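Local coordinates for protein putative efflux transporter (Bacteroides eggerthii, PDB 4L8J) that probably serves as the periplasmic membrane-fusion (adaptor) subunit of an HlyD-family efflux system, linking an inner-membrane transporter to an outer-membrane channel, at residues K92-L95 / A99-L102. Residues are numbered along the deposited sequence; the frame is centred on the assembly and turned at random.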
# COMPACT_ATOMS: atom_id res chain seq x y z
N LYS A 92 -25.48 -83.30 -33.86
CA LYS A 92 -26.55 -82.28 -33.76
C LYS A 92 -27.59 -82.54 -34.85
O LYS A 92 -28.79 -82.55 -34.59
CB LYS A 92 -25.99 -80.85 -33.87
CG LYS A 92 -25.29 -80.39 -32.64
CD LYS A 92 -24.83 -78.95 -32.74
CE LYS A 92 -24.01 -78.53 -31.55
NZ LYS A 92 -23.41 -77.19 -31.74
N ARG A 93 -27.10 -82.84 -36.08
CA ARG A 93 -27.94 -83.14 -37.24
C ARG A 93 -28.68 -84.46 -37.05
O ARG A 93 -29.88 -84.49 -37.32
CB ARG A 93 -27.11 -83.15 -38.53
CG ARG A 93 -26.99 -81.78 -39.16
CD ARG A 93 -26.72 -81.84 -40.66
NE ARG A 93 -25.69 -82.83 -41.03
CZ ARG A 93 -24.38 -82.63 -40.92
NH1 ARG A 93 -23.91 -81.47 -40.46
NH2 ARG A 93 -23.53 -83.58 -41.27
N LEU A 94 -28.00 -85.52 -36.54
CA LEU A 94 -28.57 -86.84 -36.24
C LEU A 94 -29.63 -86.78 -35.12
O LEU A 94 -30.64 -87.50 -35.19
CB LEU A 94 -27.46 -87.83 -35.80
CG LEU A 94 -26.49 -88.36 -36.86
CD1 LEU A 94 -25.39 -89.16 -36.21
CD2 LEU A 94 -27.19 -89.25 -37.86
N LEU A 95 -29.37 -86.00 -34.05
CA LEU A 95 -30.33 -85.88 -32.95
C LEU A 95 -31.56 -85.10 -33.41
O LEU A 95 -32.67 -85.47 -33.05
CB LEU A 95 -29.69 -85.22 -31.70
CG LEU A 95 -30.58 -85.12 -30.44
CD1 LEU A 95 -30.96 -86.52 -29.90
CD2 LEU A 95 -29.87 -84.34 -29.37
N ALA A 99 -32.11 -89.65 -35.10
CA ALA A 99 -31.37 -90.80 -35.64
C ALA A 99 -30.35 -91.40 -34.63
O ALA A 99 -29.86 -92.52 -34.84
CB ALA A 99 -30.65 -90.39 -36.91
N ILE A 100 -30.06 -90.67 -33.52
CA ILE A 100 -29.11 -91.06 -32.48
C ILE A 100 -29.72 -90.86 -31.09
O ILE A 100 -30.64 -90.04 -30.95
CB ILE A 100 -27.81 -90.21 -32.66
CG1 ILE A 100 -26.58 -90.88 -32.03
CG2 ILE A 100 -27.97 -88.73 -32.24
CD1 ILE A 100 -25.20 -90.21 -32.45
N SER A 101 -29.22 -91.58 -30.06
CA SER A 101 -29.67 -91.40 -28.69
C SER A 101 -29.20 -90.08 -28.10
O SER A 101 -28.11 -89.60 -28.46
CB SER A 101 -29.16 -92.52 -27.78
OG SER A 101 -27.78 -92.77 -27.97
N LEU A 102 -29.96 -89.54 -27.15
CA LEU A 102 -29.54 -88.34 -26.46
C LEU A 102 -28.25 -88.65 -25.67
O LEU A 102 -27.34 -87.81 -25.63
CB LEU A 102 -30.62 -87.76 -25.54
CG LEU A 102 -30.13 -86.49 -24.86
CD1 LEU A 102 -30.45 -85.25 -25.64
CD2 LEU A 102 -30.34 -86.51 -23.40
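Leu94 O accepts a hydrogen bond from Ala99 N, N to O 2.6 Å, where the chain leaves helix 68-95 and turns back toward helix 102-127. These two helices form the helical hairpin of an HlyD-type membrane-fusion protein, and the contact lies at the tip, its centre about 65 Å from the centre of the chain. The bond is moderately bent, 152° at the hydrogen, and the donor sits 20° off the carbonyl plane. It joins the last helical turn to the returning loop, whose end is marked by Ser101, the N-cap of the second helix, with OG bonded to Glu104 N. In related adaptors the hairpin tip points to the outer-membrane channel, and the same placement is plausible here.

Apolar side chains add to this bond in a small, partly exposed cluster. Ile100 places CG2 between its own backbone N and carbonyl carbon, and this methyl lies 3.7 Å from Leu94 CB and 3.6 Å from Leu95 N, bridging successive helix residues. Its longer branch crosses Leu94 at a slant, Ile100 CD1 lying 3.9 Å from Leu94 CD1, while Leu94 CD2 meets Ala99 CB. The CB of Leu95 leads away from the loop, yet with CG anti to the backbone N (chi1 -176°) its methyls still reach it, and the side chain also touches Tyr105. Leu95 CD1 rests 3.7 Å from Ile100 O, and Leu95 CD2 meets Leu102 CD1 at 3.9 Å.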